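Local coordinates for RidA family protein (Psychrobacter sp. MES7-P7E, PDB 6L8P), which probably hydrolyses reactive enamine and imine intermediates to their keto acids and ammonia, as other members of the RidA family do, at residues K43-F56 and L131-I145. The protein carries 1 engineered substitution. Numbering follows the deposited sequence.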
ATOM      1  N   LYS A  43      15.221  -5.600  -3.918  1.00 11.65           N
ATOM      2  CA  LYS A  43      16.078  -4.605  -3.284  1.00 13.74           C
ATOM      3  C   LYS A  43      16.614  -3.660  -4.345  1.00 13.79           C
ATOM      4  O   LYS A  43      17.080  -4.110  -5.394  1.00 15.09           O
ATOM      5  CB  LYS A  43      17.229  -5.308  -2.545  1.00 14.59           C
ATOM      6  CG  LYS A  43      18.254  -4.339  -1.899  1.00 14.52           C
ATOM      7  CD  LYS A  43      19.232  -5.184  -1.071  1.00 24.32           C
ATOM      8  CE  LYS A  43      20.251  -4.308  -0.361  1.00 31.07           C
ATOM      9  NZ  LYS A  43      21.143  -5.179   0.463  1.00 35.77           N
ATOM     10  N   VAL A  44      16.521  -2.357  -4.084  1.00 13.77           N
ATOM     11  CA  VAL A  44      17.097  -1.343  -4.969  1.00 15.78           C
ATOM     12  C   VAL A  44      17.892  -0.416  -4.069  1.00 18.08           C
ATOM     13  O   VAL A  44      17.319   0.352  -3.282  1.00 20.21           O
ATOM     14  CB  VAL A  44      16.050  -0.584  -5.791  1.00 24.01           C
ATOM     15  CG1 VAL A  44      15.646  -1.413  -6.982  1.00 29.43           C
ATOM     16  CG2 VAL A  44      14.821  -0.287  -4.969  1.00 26.47           C
ATOM     17  N   GLY A  45      19.205  -0.535  -4.136  1.00 22.23           N
ATOM     18  CA  GLY A  45      20.037   0.257  -3.243  1.00 22.98           C
ATOM     19  C   GLY A  45      19.827  -0.179  -1.811  1.00 20.85           C
ATOM     20  O   GLY A  45      19.929  -1.364  -1.475  1.00 28.51           O
ATOM     21  N   ASN A  46      19.512   0.789  -0.957  1.00 20.52           N
ATOM     22  CA  ASN A  46      19.259   0.515   0.446  1.00 26.14           C
ATOM     23  C   ASN A  46      17.813   0.145   0.715  1.00 15.80           C
ATOM     24  O   ASN A  46      17.511  -0.312   1.826  1.00 18.50           O
ATOM     25  CB  ASN A  46      19.607   1.734   1.302  1.00 27.25           C
ATOM     26  CG  ASN A  46      21.102   1.910   1.460  1.00 51.75           C
ATOM     27  OD1 ASN A  46      21.854   0.935   1.499  1.00 48.95           O
ATOM     28  ND2 ASN A  46      21.539   3.150   1.556  1.00 39.34           N
ATOM     29  N   THR A  47      16.927   0.325  -0.270  1.00 18.02           N
ATOM     30  CA  THR A  47      15.494   0.111  -0.052  1.00 15.05           C
ATOM     31  C   THR A  47      15.114  -1.321  -0.425  1.00 14.97           C
ATOM     32  O   THR A  47      15.582  -1.858  -1.430  1.00 15.83           O
ATOM     33  CB  THR A  47      14.668   1.087  -0.881  1.00 15.07           C
ATOM     34  OG1 THR A  47      15.024   2.430  -0.472  1.00 19.86           O
ATOM     35  CG2 THR A  47      13.189   0.909  -0.608  1.00 16.14           C
ATOM     36  N   VAL A  48      14.302  -1.963   0.396  1.00 11.82           N
ATOM     37  CA  VAL A  48      13.842  -3.310   0.054  1.00  9.85           C
ATOM     38  C   VAL A  48      12.326  -3.320   0.122  1.00  9.91           C
ATOM     39  O   VAL A  48      11.763  -2.899   1.134  1.00 11.54           O
ATOM     40  CB  VAL A  48      14.400  -4.384   1.012  1.00 12.31           C
ATOM     41  CG1 VAL A  48      13.915  -5.777   0.565  1.00 12.23           C
ATOM     42  CG2 VAL A  48      15.957  -4.341   1.066  1.00 13.09           C
ATOM     43  N   TYR A  49      11.675  -3.823  -0.926  1.00  9.56           N
ATOM     44  CA  TYR A  49      10.214  -4.013  -0.935  1.00  9.06           C
ATOM     45  C   TYR A  49       9.975  -5.497  -0.695  1.00 10.14           C
ATOM     46  O   TYR A  49      10.321  -6.322  -1.547  1.00 10.78           O
ATOM     47  CB  TYR A  49       9.606  -3.574  -2.272  1.00 10.54           C
ATOM     48  CG  TYR A  49       9.802  -2.109  -2.544  1.00 11.72           C
ATOM     49  CD1 TYR A  49      10.971  -1.652  -3.148  1.00 12.23           C
ATOM     50  CD2 TYR A  49       8.866  -1.189  -2.124  1.00 12.92           C
ATOM     51  CE1 TYR A  49      11.181  -0.277  -3.366  1.00 14.48           C
ATOM     52  CE2 TYR A  49       9.063   0.177  -2.339  1.00 11.39           C
ATOM     53  CZ  TYR A  49      10.210   0.617  -2.949  1.00 16.48           C
ATOM     54  OH  TYR A  49      10.417   1.993  -3.172  1.00 18.29           O
ATOM     55  N   ILE A  50       9.384  -5.840   0.456  1.00  8.25           N
ATOM     56  CA  ILE A  50       9.065  -7.230   0.793  1.00  7.91           C
ATOM     57  C   ILE A  50       7.590  -7.474   0.494  1.00  9.54           C
ATOM     58  O   ILE A  50       6.711  -6.739   0.984  1.00 11.59           O
ATOM     59  CB  ILE A  50       9.383  -7.557   2.264  1.00 10.02           C
ATOM     60  CG1 ILE A  50      10.869  -7.237   2.564  1.00  9.83           C
ATOM     61  CG2 ILE A  50       9.143  -9.065   2.535  1.00 11.04           C
ATOM     62  CD1 ILE A  50      11.281  -7.667   4.018  1.00 11.36           C
ATOM     63  N   SER A  51       7.339  -8.525  -0.290  1.00  8.07           N
ATOM     64  CA  SER A  51       5.982  -8.944  -0.626  1.00  7.21           C
ATOM     65  C   SER A  51       5.154  -9.206   0.620  1.00 10.81           C
ATOM     66  O   SER A  51       5.677  -9.503   1.709  1.00 10.29           O
ATOM     67  CB  SER A  51       6.017 -10.229  -1.453  1.00  8.26           C
ATOM     68  OG  SER A  51       6.595  -9.937  -2.712  1.00 10.13           O
ATOM     69  N   GLY A  52       3.836  -9.098   0.455  1.00  8.32           N
ATOM     70  CA  GLY A  52       2.952  -9.498   1.544  1.00  7.20           C
ATOM     71  C   GLY A  52       3.281 -10.903   1.994  1.00 10.15           C
ATOM     72  O   GLY A  52       3.488 -11.791   1.174  1.00 11.77           O
ATOM     73  N   GLN A  53       3.395 -11.089   3.303  1.00  9.08           N
ATOM     74  CA  GLN A  53       3.650 -12.392   3.903  1.00  9.47           C
ATOM     75  C   GLN A  53       2.424 -12.839   4.672  1.00 10.67           C
ATOM     76  O   GLN A  53       1.811 -12.046   5.399  1.00  9.25           O
ATOM     77  CB  GLN A  53       4.857 -12.333   4.850  1.00  8.43           C
ATOM     78  CG  GLN A  53       6.167 -12.053   4.114  1.00 10.22           C
ATOM     79  CD  GLN A  53       6.482 -13.088   3.084  1.00 11.95           C
ATOM     80  OE1 GLN A  53       6.515 -14.279   3.398  1.00 13.48           O
ATOM     81  NE2 GLN A  53       6.702 -12.656   1.833  1.00 13.52           N
ATOM     82  N   LEU A  54       2.067 -14.113   4.505  1.00 10.18           N
ATOM     83  CA  LEU A  54       0.996 -14.763   5.242  1.00  8.35           C
ATOM     84  C   LEU A  54       1.610 -15.753   6.225  1.00  9.58           C
ATOM     85  O   LEU A  54       2.818 -16.036   6.181  1.00 11.77           O
ATOM     86  CB  LEU A  54       0.053 -15.488   4.259  1.00 11.62           C
ATOM     87  CG  LEU A  54      -0.638 -14.573   3.235  1.00 15.27           C
ATOM     88  CD1 LEU A  54      -1.126 -15.442   1.993  1.00 16.50           C
ATOM     89  CD2 LEU A  54      -1.816 -13.943   3.842  1.00 15.62           C
ATOM     90  N   GLY A  55       0.769 -16.273   7.127  1.00  9.05           N
ATOM     91  CA  GLY A  55       1.286 -17.078   8.226  1.00  9.42           C
ATOM     92  C   GLY A  55       1.581 -18.532   7.864  1.00  9.97           C
ATOM     93  O   GLY A  55       1.204 -19.435   8.613  1.00 10.99           O
ATOM     94  N   PHE A  56       2.233 -18.762   6.731  1.00 10.70           N
ATOM     95  CA  PHE A  56       2.594 -20.118   6.314  1.00 10.85           C
ATOM     96  C   PHE A  56       3.845 -20.598   7.032  1.00 10.93           C
ATOM     97  O   PHE A  56       4.842 -19.878   7.140  1.00 11.39           O
ATOM     98  CB  PHE A  56       2.927 -20.153   4.820  1.00 10.63           C
ATOM     99  CG  PHE A  56       1.785 -19.847   3.914  1.00 10.33           C
ATOM    100  CD1 PHE A  56       0.693 -20.691   3.806  1.00 14.69           C
ATOM    101  CD2 PHE A  56       1.896 -18.761   3.079  1.00 12.12           C
ATOM    102  CE1 PHE A  56      -0.370 -20.374   2.898  1.00 17.52           C
ATOM    103  CE2 PHE A  56       0.872 -18.425   2.160  1.00 13.90           C
ATOM    104  CZ  PHE A  56      -0.270 -19.238   2.088  1.00 16.01           C
ATOM    105  N   LEU A 131      -8.244 -12.870   2.498  1.00  8.87           N
ATOM    106  CA  LEU A 131      -6.835 -12.956   2.135  1.00  8.31           C
ATOM    107  C   LEU A 131      -6.546 -14.251   1.404  1.00  8.43           C
ATOM    108  O   LEU A 131      -7.282 -15.232   1.542  1.00 10.12           O
ATOM    109  CB  LEU A 131      -5.934 -12.872   3.389  1.00  9.84           C
ATOM    110  CG  LEU A 131      -5.963 -11.510   4.058  1.00  8.21           C
ATOM    111  CD1 LEU A 131      -5.290 -11.592   5.469  1.00  9.53           C
ATOM    112  CD2 LEU A 131      -5.295 -10.421   3.178  1.00  8.26           C
ATOM    113  N   PRO A 132      -5.468 -14.300   0.620  1.00  9.03           N
ATOM    114  CA  PRO A 132      -5.183 -15.521  -0.127  1.00 11.21           C
ATOM    115  C   PRO A 132      -5.076 -16.736   0.780  1.00 13.25           C
ATOM    116  O   PRO A 132      -4.561 -16.676   1.904  1.00 14.25           O
ATOM    117  CB  PRO A 132      -3.855 -15.203  -0.831  1.00 13.28           C
ATOM    118  CG  PRO A 132      -3.873 -13.692  -0.993  1.00 13.66           C
ATOM    119  CD  PRO A 132      -4.520 -13.210   0.303  1.00 10.61           C
ATOM    120  N   LYS A 133      -5.630 -17.837   0.283  1.00 12.82           N
ATOM    121  CA  LYS A 133      -5.570 -19.139   0.932  1.00 10.60           C
ATOM    122  C   LYS A 133      -6.274 -19.158   2.277  1.00 14.64           C
ATOM    123  O   LYS A 133      -6.104 -20.123   3.049  1.00 15.41           O
ATOM    124  CB  LYS A 133      -4.114 -19.607   1.053  1.00 14.42           C
ATOM    125  CG  LYS A 133      -3.307 -19.454  -0.245  1.00 13.73           C
ATOM    126  CD  LYS A 133      -3.964 -20.243  -1.388  1.00 13.93           C
ATOM    127  CE  LYS A 133      -3.253 -19.950  -2.735  1.00 18.70           C
ATOM    128  NZ  LYS A 133      -4.016 -20.563  -3.877  1.00 16.85           N
ATOM    129  N   GLY A 134      -7.079 -18.137   2.575  1.00 11.74           N
ATOM    130  CA  GLY A 134      -7.828 -18.107   3.816  1.00 10.92           C
ATOM    131  C   GLY A 134      -7.025 -17.643   5.008  1.00 12.41           C
ATOM    132  O   GLY A 134      -7.465 -17.848   6.144  1.00 13.03           O
ATOM    133  N   GLY A 135      -5.884 -17.014   4.792  1.00 10.74           N
ATOM    134  CA  GLY A 135      -5.158 -16.405   5.905  1.00  8.50           C
ATOM    135  C   GLY A 135      -5.978 -15.324   6.602  1.00  9.58           C
ATOM    136  O   GLY A 135      -6.938 -14.772   6.058  1.00 11.14           O
ATOM    137  N   VAL A 136      -5.615 -15.047   7.866  1.00  8.34           N
ATOM    138  CA  VAL A 136      -6.278 -13.975   8.620  1.00  9.47           C
ATOM    139  C   VAL A 136      -5.380 -12.770   8.843  1.00  9.69           C
ATOM    140  O   VAL A 136      -5.838 -11.775   9.425  1.00  9.66           O
ATOM    141  CB  VAL A 136      -6.845 -14.473   9.968  1.00 11.27           C
ATOM    142  CG1 VAL A 136      -7.858 -15.558   9.676  1.00 12.64           C
ATOM    143  CG2 VAL A 136      -5.770 -14.990  10.888  1.00 10.80           C
ATOM    144  N   VAL A 137      -4.145 -12.786   8.370  1.00  7.13           N
ATOM    145  CA  VAL A 137      -3.262 -11.616   8.485  1.00  7.74           C
ATOM    146  C   VAL A 137      -2.226 -11.676   7.361  1.00  9.76           C
ATOM    147  O   VAL A 137      -1.636 -12.731   7.095  1.00 10.16           O
ATOM    148  CB  VAL A 137      -2.593 -11.539   9.891  1.00  8.07           C
ATOM    149  CG1 VAL A 137      -1.843 -12.830  10.243  1.00 11.23           C
ATOM    150  CG2 VAL A 137      -1.627 -10.345   9.926  1.00 11.87           C
ATOM    151  N   GLU A 138      -2.015 -10.539   6.685  1.00  8.25           N
ATOM    152  CA  GLU A 138      -0.963 -10.382   5.686  1.00  7.44           C
ATOM    153  C   GLU A 138      -0.215  -9.101   6.024  1.00  9.09           C
ATOM    154  O   GLU A 138      -0.854  -8.098   6.342  1.00 10.38           O
ATOM    155  CB  GLU A 138      -1.567 -10.273   4.252  1.00  8.03           C
ATOM    156  CG  GLU A 138      -0.531 -10.061   3.186  1.00 10.15           C
ATOM    157  CD  GLU A 138      -1.145 -10.091   1.783  1.00 16.21           C
ATOM    158  OE1 GLU A 138      -2.303 -10.564   1.613  1.00 13.71           O
ATOM    159  OE2 GLU A 138      -0.481  -9.657   0.814  1.00 11.85           O
ATOM    160  N   ILE A 139       1.122  -9.125   5.998  1.00  8.43           N
ATOM    161  CA  ILE A 139       1.894  -7.919   6.294  1.00  7.43           C
ATOM    162  C   ILE A 139       2.902  -7.720   5.194  1.00  7.12           C
ATOM    163  O   ILE A 139       3.648  -8.642   4.857  1.00  9.54           O
ATOM    164  CB  ILE A 139       2.588  -8.010   7.666  1.00  7.91           C
ATOM    165  CG1 ILE A 139       1.531  -8.223   8.767  1.00  9.00           C
ATOM    166  CG2 ILE A 139       3.448  -6.742   7.896  1.00  8.92           C
ATOM    167  CD1 ILE A 139       2.116  -8.236  10.221  1.00 10.82           C
ATOM    168  N   GLU A 140       2.928  -6.502   4.620  1.00  7.66           N
ATOM    169  CA  GLU A 140       3.916  -6.056   3.632  1.00  7.15           C
ATOM    170  C   GLU A 140       4.924  -5.157   4.328  1.00  8.95           C
ATOM    171  O   GLU A 140       4.570  -4.491   5.308  1.00 10.88           O
ATOM    172  CB  GLU A 140       3.269  -5.232   2.553  1.00 12.12           C
ATOM    173  CG  GLU A 140       2.132  -5.873   1.852  1.00 14.37           C
ATOM    174  CD  GLU A 140       1.213  -4.780   1.307  1.00 17.65           C
ATOM    175  OE1 GLU A 140       1.683  -3.934   0.486  1.00 16.04           O
ATOM    176  OE2 GLU A 140       0.017  -4.736   1.694  1.00 15.50           O
ATOM    177  N   SER A 141       6.145  -5.083   3.795  1.00  8.91           N
ATOM    178  CA  SER A 141       7.183  -4.325   4.497  1.00  8.73           C
ATOM    179  C   SER A 141       8.034  -3.553   3.511  1.00 10.06           C
ATOM    180  O   SER A 141       8.276  -4.014   2.397  1.00 10.82           O
ATOM    181  CB  SER A 141       8.144  -5.240   5.263  1.00 10.38           C
ATOM    182  OG  SER A 141       7.434  -6.242   5.939  1.00 11.47           O
ATOM    183  N   ILE A 142       8.528  -2.385   3.938  1.00  9.24           N
ATOM    184  CA  ILE A 142       9.552  -1.652   3.209  1.00  8.59           C
ATOM    185  C   ILE A 142      10.684  -1.424   4.195  1.00  9.13           C
ATOM    186  O   ILE A 142      10.428  -0.993   5.329  1.00 10.20           O
ATOM    187  CB  ILE A 142       9.043  -0.303   2.665  1.00 10.32           C
ATOM    188  CG1 ILE A 142       7.893  -0.567   1.669  1.00 11.06           C
ATOM    189  CG2 ILE A 142      10.212   0.471   1.975  1.00 10.90           C
ATOM    190  CD1 ILE A 142       7.203   0.739   1.124  1.00 13.96           C
ATOM    191  N   LEU A 143      11.912  -1.759   3.764  1.00 11.18           N
ATOM    192  CA  LEU A 143      13.141  -1.566   4.541  1.00 11.96           C
ATOM    193  C   LEU A 143      13.960  -0.428   3.970  1.00  9.46           C
ATOM    194  O   LEU A 143      13.976  -0.189   2.753  1.00 12.12           O
ATOM    195  CB  LEU A 143      14.045  -2.814   4.507  1.00 10.55           C
ATOM    196  CG  LEU A 143      13.664  -3.969   5.418  1.00 19.22           C
ATOM    197  CD1 LEU A 143      12.296  -4.510   5.216  1.00 18.96           C
ATOM    198  CD2 LEU A 143      14.699  -5.089   5.202  1.00 18.94           C
ATOM    199  N   TYR A 144      14.723   0.218   4.858  1.00 13.49           N
ATOM    200  CA  TYR A 144      15.854   1.046   4.452  1.00 14.73           C
ATOM    201  C   TYR A 144      17.050   0.533   5.243  1.00 13.42           C
ATOM    202  O   TYR A 144      17.085   0.651   6.474  1.00 15.97           O
ATOM    203  CB  TYR A 144      15.566   2.529   4.694  1.00 13.08           C
ATOM    204  CG  TYR A 144      16.646   3.406   4.122  1.00 23.25           C
ATOM    205  CD1 TYR A 144      17.774   3.694   4.857  1.00 24.74           C
ATOM    206  CD2 TYR A 144      16.533   3.931   2.841  1.00 29.10           C
ATOM    207  CE1 TYR A 144      18.781   4.492   4.334  1.00 33.69           C
ATOM    208  CE2 TYR A 144      17.526   4.728   2.312  1.00 39.57           C
ATOM    209  CZ  TYR A 144      18.647   5.003   3.062  1.00 46.36           C
ATOM    210  OH  TYR A 144      19.642   5.797   2.536  1.00 61.93           O
ATOM    211  N   ILE A 145      17.984  -0.104   4.546  1.00 18.35           N
ATOM    212  CA  ILE A 145      19.118  -0.740   5.227  1.00 17.53           C
ATOM    213  C   ILE A 145      20.293   0.258   5.371  1.00 24.17           C
ATOM    214  O   ILE A 145      20.776   0.756   4.350  1.00 31.66           O
ATOM    215  CB  ILE A 145      19.553  -2.001   4.474  1.00 16.26           C
ATOM    216  CG1 ILE A 145      18.402  -3.023   4.445  1.00 17.39           C
ATOM    217  CG2 ILE A 145      20.753  -2.630   5.198  1.00 19.06           C
ATOM    218  CD1 ILE A 145      18.703  -4.322   3.639  1.00 21.57           C
TER
HETATM  219  O   HOH W   1       6.376  -8.278   4.224  1.00  9.11           O
HETATM  220  O   HOH W   2      -1.872 -15.409   7.363  1.00 10.54           O
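I50 lays its CD1 across L143 CD1, 3.5 Å away, a branched-aliphatic contact between two antiparallel central strands of the chorismate mutase-like sheet that RidA proteins build as trimers. V48 meets L143 flank to flank on the same face, CB to CB, and V48 CG2 reaches I145 CD1; this is the face on which helix 67-84 packs, so beta-branched and leucine side chains suit it. On the other face Y49 and I142 run side by side, and a third subunit packs on I142 with its own Y49.

V48 and L143 bond reciprocally, L143 N to V48 O at 2.9 Å and V48 N to L143 O. Between I50 and Q53 a beta bulge shifts the register by one. There a water donates to S51 O and I139 O and accepts from S141 OG, so that it joins the small hydroxyl to the backbones of both strands. G52 lies against the glutamates, its CA 3.5 Å from E138 OE2; a CB here would run into the E138 carboxylate. E138 and E140 carry their carboxylates to the second subunit, E140 OE1 meeting K94 of that subunit in a salt bridge.

Beyond the bulge, L54 spreads its methyls, CD1 on P132 CB, and CD2 3.7 Å from E138 CB, near a bound malonate ion. At the far end N46, third residue of the type II' turn from V44 to T47, sets its CB over one face of the Y144 ring in a CH-pi contact, 3.9 Å from the centroid; chi1 of -75°, with CG anti to the carbonyl carbon, directs the amide along the ring, and ND2 makes a weak hydrogen bond to Y144 OH.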